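Local coordinates for protein 2-c-methyl-d-erythritol 2,4-cyclodiphosphate synthase (Plasmodium falciparum, PDB 4C82) that catalyses conversion of 4-diphosphocytidyl-2-C-methyl-D-erythritol 2-phosphate to 2-C-methyl-D-erythritol 2,4-cyclodiphosphate with release of CMP, probably for isoprenoid synthesis, at residues K18-D23 and N53-S58; V119-I124 and S150-K155; A125-I130 and G166-I171. The protein carries 1 engineered substitution. All blocks are in the same frame, centred on the assembly; numbering follows the deposited sequence.

Contact 1 of 3, residues K18-D23 and N53-S58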
loop_
_atom_site.group_PDB
_atom_site.type_symbol
_atom_site.label_atom_id
_atom_site.label_comp_id
_atom_site.label_asym_id
_atom_site.label_seq_id
_atom_site.Cartn_x
_atom_site.Cartn_y
_atom_site.Cartn_z
ATOM N N LYS A 18 -17.561 -3.801 6.211
ATOM C CA LYS A 18 -18.083 -4.308 7.512
ATOM C C LYS A 18 -18.570 -5.754 7.448
ATOM O O LYS A 18 -19.275 -6.136 6.494
ATOM C CB LYS A 18 -19.285 -3.440 7.951
ATOM C CG LYS A 18 -18.894 -2.029 8.290
ATOM C CD LYS A 18 -20.086 -1.097 8.593
ATOM C CE LYS A 18 -21.134 -1.777 9.447
ATOM N NZ LYS A 18 -20.586 -2.315 10.723
ATOM N N ILE A 19 -18.242 -6.543 8.473
ATOM C CA ILE A 19 -18.624 -7.931 8.499
ATOM C C ILE A 19 -19.223 -8.279 9.873
ATOM O O ILE A 19 -19.079 -7.528 10.834
ATOM C CB ILE A 19 -17.450 -8.873 8.241
ATOM C CG1 ILE A 19 -16.297 -8.578 9.211
ATOM C CG2 ILE A 19 -16.997 -8.783 6.775
ATOM C CD1 ILE A 19 -15.425 -9.827 9.381
ATOM N N LYS A 20 -19.897 -9.418 9.923
ATOM C CA LYS A 20 -20.350 -10.003 11.176
ATOM C C LYS A 20 -20.080 -11.520 11.120
ATOM O O LYS A 20 -20.500 -12.193 10.201
ATOM C CB LYS A 20 -21.826 -9.688 11.377
ATOM C CG LYS A 20 -22.611 -10.779 12.127
ATOM C CD LYS A 20 -24.083 -10.390 12.279
ATOM C CE LYS A 20 -24.166 -9.202 13.226
ATOM N NZ LYS A 20 -25.296 -8.422 12.716
ATOM N N VAL A 21 -19.280 -12.014 12.043
ATOM C CA VAL A 21 -18.881 -13.395 12.031
ATOM C C VAL A 21 -20.074 -14.113 12.712
ATOM O O VAL A 21 -20.645 -13.567 13.686
ATOM C CB VAL A 21 -17.605 -13.554 12.832
ATOM C CG1 VAL A 21 -17.263 -15.017 13.045
ATOM C CG2 VAL A 21 -16.476 -12.792 12.099
ATOM N N LEU A 22 -20.477 -15.253 12.142
ATOM C CA LEU A 22 -21.589 -16.068 12.701
ATOM C C LEU A 22 -20.979 -16.923 13.796
ATOM O O LEU A 22 -20.582 -18.087 13.580
ATOM C CB LEU A 22 -22.265 -16.898 11.589
ATOM C CG LEU A 22 -22.951 -16.040 10.499
ATOM C CD1 LEU A 22 -23.475 -16.838 9.285
ATOM C CD2 LEU A 22 -24.035 -15.138 11.112
ATOM N N ASP A 23 -20.828 -16.315 14.962
ATOM C CA ASP A 23 -20.208 -17.049 16.049
ATOM C C ASP A 23 -21.343 -17.497 16.924
ATOM O O ASP A 23 -22.454 -17.695 16.451
ATOM C CB ASP A 23 -19.146 -16.228 16.832
ATOM C CG ASP A 23 -19.613 -14.820 17.212
ATOM O OD1 ASP A 23 -20.805 -14.574 17.480
ATOM O OD2 ASP A 23 -18.748 -13.927 17.250
ATOM N N ASN A 53 -19.645 -18.695 7.052
ATOM C CA ASN A 53 -19.741 -18.229 8.448
ATOM C C ASN A 53 -19.583 -16.735 8.642
ATOM O O ASN A 53 -19.451 -16.286 9.760
ATOM C CB ASN A 53 -18.770 -18.984 9.366
ATOM C CG ASN A 53 -17.309 -18.703 9.049
ATOM O OD1 ASN A 53 -16.470 -18.670 9.955
ATOM N ND2 ASN A 53 -16.997 -18.483 7.770
ATOM N N VAL A 54 -19.664 -15.946 7.573
ATOM C CA VAL A 54 -19.502 -14.477 7.747
ATOM C C VAL A 54 -20.503 -13.738 6.908
ATOM O O VAL A 54 -20.654 -13.991 5.709
ATOM C CB VAL A 54 -18.066 -14.005 7.375
ATOM C CG1 VAL A 54 -17.891 -12.517 7.694
ATOM C CG2 VAL A 54 -17.009 -14.883 8.028
ATOM N N LEU A 55 -21.178 -12.808 7.543
ATOM C CA LEU A 55 -22.022 -11.910 6.829
ATOM C C LEU A 55 -21.263 -10.607 6.568
ATOM O O LEU A 55 -20.449 -10.164 7.380
ATOM C CB LEU A 55 -23.273 -11.581 7.658
ATOM C CG LEU A 55 -24.167 -12.824 7.968
ATOM C CD1 LEU A 55 -25.410 -12.403 8.733
ATOM C CD2 LEU A 55 -24.540 -13.611 6.712
ATOM N N VAL A 56 -21.625 -9.966 5.478
ATOM C CA VAL A 56 -21.001 -8.734 5.081
ATOM C C VAL A 56 -22.169 -7.755 5.084
ATOM O O VAL A 56 -23.258 -8.070 4.593
ATOM C CB VAL A 56 -20.289 -8.905 3.708
ATOM C CG1 VAL A 56 -21.301 -9.175 2.577
ATOM C CG2 VAL A 56 -19.325 -7.738 3.391
ATOM N N LEU A 57 -21.975 -6.603 5.715
ATOM C CA LEU A 57 -23.058 -5.638 5.854
ATOM C C LEU A 57 -22.772 -4.568 4.843
ATOM O O LEU A 57 -21.992 -3.663 5.100
ATOM C CB LEU A 57 -23.179 -5.097 7.308
ATOM C CG LEU A 57 -23.126 -6.079 8.523
ATOM C CD1 LEU A 57 -23.834 -5.511 9.749
ATOM C CD2 LEU A 57 -23.639 -7.509 8.277
ATOM N N SER A 58 -23.386 -4.715 3.668
ATOM C CA SER A 58 -23.081 -3.924 2.481
ATOM C C SER A 58 -24.268 -3.895 1.487
ATOM O O SER A 58 -24.978 -4.891 1.329
ATOM C CB SER A 58 -21.888 -4.554 1.754
ATOM O OG SER A 58 -20.811 -4.821 2.650
#
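L22 folds back over the strand beside it; its inner carbons share one partner and its two methyls part. CB rests on the carbonyl of N53, 3.4 Å from N53 O. CG stays with the same oxygen, and beyond it the branches separate: CD1 lies over the backbone of N53, while CD2 reaches L55, whose CD1 is 3.9 Å from L22 CD2. The two leucine side chains meet at about a right angle. L22 N is itself bonded to N53 O (2.8 Å, 170° at the hydrogen), and L22 is the centre of an inverse gamma turn that follows the paired residues.

Before that turn the segments form an antiparallel ladder, in which short strand 54-56 is one border, within this chain, of the mixed five-strand sheet. K20 and L55 are the hydrogen-bonded pair, with K20 N 2.7 Å from L55 O and L55 N 2.8 Å from K20 O. I19 and V54 share the other face: V54 CG1, anti to its own nitrogen (chi1 -174°), comes within 3.7 Å of I19 CB. On that face V54 and V56 also lean on L44, and V21 on V127.

Contact 2 of 3, residues V119-I124 and S150-K155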
loop_
_atom_site.group_PDB
_atom_site.type_symbol
_atom_site.label_atom_id
_atom_site.label_comp_id
_atom_site.label_asym_id
_atom_site.label_seq_id
_atom_site.Cartn_x
_atom_site.Cartn_y
_atom_site.Cartn_z
ATOM N N VAL A 119 -0.378 -9.221 -10.387
ATOM C CA VAL A 119 -1.176 -8.488 -9.388
ATOM C C VAL A 119 -0.791 -9.149 -8.022
ATOM O O VAL A 119 -0.591 -10.333 -7.984
ATOM C CB VAL A 119 -2.672 -8.583 -9.704
ATOM C CG1 VAL A 119 -3.100 -10.045 -9.784
ATOM C CG2 VAL A 119 -3.533 -7.798 -8.636
ATOM N N ASP A 120 -0.579 -8.358 -6.967
ATOM C CA ASP A 120 -0.279 -8.883 -5.638
ATOM C C ASP A 120 -1.373 -8.257 -4.704
ATOM O O ASP A 120 -1.534 -7.063 -4.692
ATOM C CB ASP A 120 1.119 -8.523 -5.251
ATOM C CG ASP A 120 1.561 -9.192 -3.922
ATOM O OD1 ASP A 120 0.935 -10.197 -3.486
ATOM O OD2 ASP A 120 2.530 -8.691 -3.346
ATOM N N ILE A 121 -2.137 -9.120 -4.069
ATOM C CA ILE A 121 -3.304 -8.844 -3.207
ATOM C C ILE A 121 -3.025 -9.228 -1.726
ATOM O O ILE A 121 -2.650 -10.340 -1.439
ATOM C CB ILE A 121 -4.478 -9.694 -3.770
ATOM C CG1 ILE A 121 -4.702 -9.303 -5.267
ATOM C CG2 ILE A 121 -5.776 -9.435 -3.002
ATOM C CD1 ILE A 121 -5.388 -10.330 -6.168
ATOM N N ASN A 122 -3.259 -8.308 -0.801
ATOM C CA ASN A 122 -3.037 -8.508 0.625
ATOM C C ASN A 122 -4.395 -8.333 1.234
ATOM O O ASN A 122 -4.925 -7.194 1.254
ATOM C CB ASN A 122 -2.123 -7.351 1.160
ATOM C CG ASN A 122 -0.643 -7.612 0.894
ATOM O OD1 ASN A 122 -0.189 -8.704 1.145
ATOM N ND2 ASN A 122 0.102 -6.627 0.395
ATOM N N VAL A 123 -4.978 -9.421 1.700
ATOM C CA VAL A 123 -6.271 -9.325 2.413
ATOM C C VAL A 123 -5.895 -9.206 3.917
ATOM O O VAL A 123 -5.093 -10.021 4.448
ATOM C CB VAL A 123 -7.049 -10.619 2.141
ATOM C CG1 VAL A 123 -8.408 -10.642 2.848
ATOM C CG2 VAL A 123 -7.145 -10.866 0.636
ATOM N N ILE A 124 -6.423 -8.184 4.595
ATOM C CA ILE A 124 -6.097 -7.964 6.017
ATOM C C ILE A 124 -7.429 -8.226 6.724
ATOM O O ILE A 124 -8.420 -7.433 6.628
ATOM C CB ILE A 124 -5.577 -6.530 6.272
ATOM C CG1 ILE A 124 -4.425 -6.215 5.250
ATOM C CG2 ILE A 124 -5.124 -6.385 7.757
ATOM C CD1 ILE A 124 -3.715 -4.828 5.385
ATOM N N SER A 150 0.143 -17.866 -12.691
ATOM C CA SER A 150 1.441 -17.349 -12.308
ATOM C C SER A 150 1.553 -15.791 -12.236
ATOM O O SER A 150 2.582 -15.268 -11.863
ATOM C CB SER A 150 2.510 -17.901 -13.239
ATOM O OG SER A 150 2.260 -17.479 -14.559
ATOM N N GLN A 151 0.536 -15.067 -12.685
ATOM C CA GLN A 151 0.576 -13.592 -12.631
ATOM C C GLN A 151 -0.175 -13.085 -11.364
ATOM O O GLN A 151 -0.250 -11.900 -11.164
ATOM C CB GLN A 151 -0.021 -12.986 -13.898
ATOM C CG GLN A 151 0.881 -13.273 -15.185
ATOM C CD GLN A 151 0.076 -12.958 -16.450
ATOM O OE1 GLN A 151 -0.619 -13.828 -16.989
ATOM N NE2 GLN A 151 -0.004 -11.676 -16.786
ATOM N N ILE A 152 -0.676 -14.016 -10.540
ATOM C CA ILE A 152 -1.532 -13.665 -9.387
ATOM C C ILE A 152 -0.918 -14.141 -8.064
ATOM O O ILE A 152 -0.359 -15.262 -7.941
ATOM C CB ILE A 152 -2.957 -14.223 -9.562
ATOM C CG1 ILE A 152 -3.501 -13.846 -10.947
ATOM C CG2 ILE A 152 -3.878 -13.829 -8.390
ATOM C CD1 ILE A 152 -4.580 -14.796 -11.424
ATOM N N SER A 153 -1.036 -13.295 -7.040
ATOM C CA SER A 153 -0.592 -13.699 -5.690
ATOM C C SER A 153 -1.730 -13.229 -4.787
ATOM O O SER A 153 -2.202 -12.096 -4.990
ATOM C CB SER A 153 0.630 -12.930 -5.306
ATOM O OG SER A 153 0.777 -12.963 -3.868
ATOM N N VAL A 154 -2.220 -14.074 -3.879
ATOM C CA VAL A 154 -3.239 -13.599 -2.954
ATOM C C VAL A 154 -2.729 -14.032 -1.564
ATOM O O VAL A 154 -2.468 -15.225 -1.381
ATOM C CB VAL A 154 -4.661 -14.176 -3.202
ATOM C CG1 VAL A 154 -5.241 -13.830 -4.546
ATOM C CG2 VAL A 154 -4.687 -15.666 -3.055
ATOM N N LYS A 155 -2.551 -13.069 -0.626
ATOM C CA LYS A 155 -1.983 -13.335 0.690
ATOM C C LYS A 155 -2.918 -12.824 1.788
ATOM O O LYS A 155 -3.552 -11.773 1.611
ATOM C CB LYS A 155 -0.610 -12.690 0.899
ATOM C CG LYS A 155 0.305 -12.645 -0.315
ATOM C CD LYS A 155 1.752 -12.299 0.022
ATOM C CE LYS A 155 2.038 -10.799 0.031
ATOM N NZ LYS A 155 1.372 -9.937 -0.972
#
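K155 and S153 both donate to D120 OD1, on one face of the sheet. K155 NZ forms a salt bridge with D120 OD1 at 2.6 Å, and S153 OG donates to that same oxygen at 2.8 Å. The two donors come from opposite faces of the carboxylate plane: the ammonium on the syn side and somewhat out of plane, the hydroxyl from above it, 39° out of the plane. K155 NZ gives a further bond to N122 OD1, at 2.9 Å, approaching above the amide carbonyl plane. The lysine can reach both because its chain, which runs alongside N122 but across D120, bends near its end (chi3 -88°, chi4 -37°).

The same polar groups are also held by another chain. Q12 of the third subunit gives its backbone N to D120 OD2, and its carbonyl accepts from both N122 ND2 and K155 NZ. These buried groups are therefore satisfied at the subunit interface, where the close lysine would be expected to stabilise a negative charge on D120.

In the next shell, backbone pairing sets the side chains in line. K155 N binds I121 O at 2.8 Å and V123 N binds K155 O at 2.8 Å, whereas the bond from S153 N to V119 O is weak. On the other sheet face the contact is apolar: I121 and V154 lie side by side and point the same way, with I121 CD1 3.9 Å from V154 CG1, and V119 CG1 touches I152 CG1 at 4.0 Å. I121 also packs on I141, and V154 on I138, both from helix 134-145. Two adjacent parallel strands with their connecting helix packed across one face make a classic beta-alpha-beta crossover.

Contact 3 of 3, residues A125-I130 and G166-I171; sequences AQVPKI and GEKKAI
A Schellman motif ends helix 163-166, and its C-prime residue, K168, lays its side chain against Q126 and V127 in the loop that follows strand 114-124. K168 CG approaches Q126 CB at 3.8 Å. Farther out the lysine crosses V127 at about a right angle: K168 CD lies 4.0 Å from V127 CG2, and the ammonium takes part as well, with K168 NZ 3.8 Å from V127 CG1.

Q126 starts with CG anti to its nitrogen (chi1 -159°) and then bends at chi2 (60°). This carries CG to within 3.3 Å of G166 O, and brings OE1 near the CA of that glycine while it accepts from the backbone nitrogens of H159 and K161. Deeper in, I171 CG2 touches both A125 CB, at 3.9 Å, and V127 O, at 3.6 Å. A single water joins the backbones, accepting from Q126 N at 3.0 Å and donating to A170 O at 2.7 Å.

V127 O is buried with no polar partner in the model, a likely energetic cost; what joins these segments is van der Waals packing, including carbons set against carbonyl oxygens, and one bridging water.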
loop_
_atom_site.group_PDB
_atom_site.type_symbol
_atom_site.label_atom_id
_atom_site.label_comp_id
_atom_site.label_asym_id
_atom_site.label_seq_id
_atom_site.Cartn_x
_atom_site.Cartn_y
_atom_site.Cartn_z
ATOM N N ALA A 125 -7.450 -9.369 7.353
ATOM C CA ALA A 125 -8.706 -10.001 7.810
ATOM C C ALA A 125 -8.346 -10.887 8.988
ATOM O O ALA A 125 -7.501 -11.748 8.863
ATOM C CB ALA A 125 -9.304 -10.853 6.703
ATOM N N GLN A 126 -9.025 -10.708 10.108
ATOM C CA GLN A 126 -8.886 -11.616 11.265
ATOM C C GLN A 126 -9.558 -12.937 10.912
ATOM O O GLN A 126 -9.017 -13.978 11.195
ATOM C CB GLN A 126 -9.480 -10.992 12.584
ATOM C CG GLN A 126 -8.946 -11.625 13.870
ATOM C CD GLN A 126 -7.451 -11.509 14.052
ATOM O OE1 GLN A 126 -6.868 -10.446 13.821
ATOM N NE2 GLN A 126 -6.814 -12.590 14.521
ATOM N N VAL A 127 -10.706 -12.888 10.241
ATOM C CA VAL A 127 -11.379 -14.072 9.647
ATOM C C VAL A 127 -11.973 -13.663 8.275
ATOM O O VAL A 127 -12.348 -12.511 8.109
ATOM C CB VAL A 127 -12.554 -14.566 10.519
ATOM C CG1 VAL A 127 -12.047 -15.055 11.878
ATOM C CG2 VAL A 127 -13.560 -13.449 10.675
ATOM N N PRO A 128 -12.047 -14.587 7.283
ATOM C CA PRO A 128 -11.614 -15.971 7.361
ATOM C C PRO A 128 -10.121 -16.075 7.099
ATOM O O PRO A 128 -9.513 -15.126 6.679
ATOM C CB PRO A 128 -12.408 -16.637 6.214
ATOM C CG PRO A 128 -12.494 -15.538 5.151
ATOM C CD PRO A 128 -12.516 -14.232 5.913
ATOM N N LYS A 129 -9.559 -17.243 7.336
ATOM C CA LYS A 129 -8.193 -17.589 6.973
ATOM C C LYS A 129 -8.140 -17.706 5.426
ATOM O O LYS A 129 -8.980 -18.356 4.849
ATOM C CB LYS A 129 -7.903 -18.947 7.629
ATOM C CG LYS A 129 -6.466 -19.464 7.571
ATOM C CD LYS A 129 -6.483 -21.000 7.648
ATOM C CE LYS A 129 -5.146 -21.621 8.060
ATOM N NZ LYS A 129 -5.160 -22.192 9.441
ATOM N N ILE A 130 -7.153 -17.101 4.771
ATOM C CA ILE A 130 -7.133 -17.034 3.298
ATOM C C ILE A 130 -6.453 -18.275 2.691
ATOM O O ILE A 130 -6.832 -18.725 1.602
ATOM C CB ILE A 130 -6.473 -15.703 2.790
ATOM C CG1 ILE A 130 -7.172 -14.440 3.354
ATOM C CG2 ILE A 130 -6.382 -15.600 1.263
ATOM C CD1 ILE A 130 -8.701 -14.389 3.302
ATOM N N GLY A 166 -9.012 -6.420 13.764
ATOM C CA GLY A 166 -8.581 -7.542 14.613
ATOM C C GLY A 166 -9.795 -7.983 15.452
ATOM O O GLY A 166 -9.883 -9.132 15.838
ATOM N N GLU A 167 -10.700 -7.066 15.724
ATOM C CA GLU A 167 -11.960 -7.400 16.433
ATOM C C GLU A 167 -13.040 -7.927 15.507
ATOM O O GLU A 167 -14.166 -8.070 15.942
ATOM C CB GLU A 167 -12.451 -6.157 17.189
ATOM C CG GLU A 167 -11.502 -5.880 18.331
ATOM C CD GLU A 167 -11.932 -4.750 19.263
ATOM O OE1 GLU A 167 -12.849 -3.951 18.947
ATOM O OE2 GLU A 167 -11.292 -4.675 20.323
ATOM N N LYS A 168 -12.694 -8.202 14.227
ATOM C CA LYS A 168 -13.641 -8.748 13.269
ATOM C C LYS A 168 -14.854 -7.904 12.949
ATOM O O LYS A 168 -15.896 -8.455 12.556
ATOM C CB LYS A 168 -14.111 -10.137 13.703
ATOM C CG LYS A 168 -12.979 -11.020 14.103
ATOM C CD LYS A 168 -13.505 -12.357 14.530
ATOM C CE LYS A 168 -12.728 -12.840 15.730
ATOM N NZ LYS A 168 -12.450 -14.303 15.593
ATOM N N LYS A 169 -14.695 -6.585 12.979
ATOM C CA LYS A 169 -15.776 -5.708 12.614
ATOM C C LYS A 169 -15.722 -5.369 11.124
ATOM O O LYS A 169 -16.640 -4.770 10.600
ATOM C CB LYS A 169 -15.708 -4.393 13.433
ATOM C CG LYS A 169 -15.870 -4.585 14.950
ATOM C CD LYS A 169 -15.666 -3.263 15.712
ATOM C CE LYS A 169 -15.980 -3.512 17.194
ATOM N NZ LYS A 169 -16.011 -2.195 17.900
ATOM N N ALA A 170 -14.608 -5.689 10.477
ATOM C CA ALA A 170 -14.365 -5.253 9.094
ATOM C C ALA A 170 -13.262 -6.115 8.520
ATOM O O ALA A 170 -12.504 -6.676 9.273
ATOM C CB ALA A 170 -13.913 -3.773 9.062
ATOM N N ILE A 171 -13.152 -6.156 7.182
ATOM C CA ILE A 171 -12.033 -6.778 6.512
ATOM C C ILE A 171 -11.575 -5.805 5.449
ATOM O O ILE A 171 -12.374 -5.008 4.994
ATOM C CB ILE A 171 -12.439 -8.079 5.824
ATOM C CG1 ILE A 171 -13.630 -7.855 4.868
ATOM C CG2 ILE A 171 -12.772 -9.114 6.914
ATOM C CD1 ILE A 171 -14.033 -9.097 4.103
HETATM O O HOH W 1 -11.390 -8.949 10.334
#

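How the contacts relate
Together the three contacts span the five-strand mixed sheet. Contact 1 joins strands 54-56 and 9-21 at one border, and contact 2 joins strands 114-124 and 152-157 at the other; their centres are about 23 Å apart. Strand 170-181 lies between, and contact 3 sits at its start, its centre about 10 Å from that of contact 1 and 17 Å from that of contact 2. It touches both: K169 O probably accepts from I19 N, and I130 packs on V123. Contact 1 closes before the others open, whereas contacts 2 and 3 alternate along the chain. Contacts 1 and 3 touch the second subunit and contact 2 the third, so the sheet and the loops at its ends reach both of this chain's neighbours in the trimer.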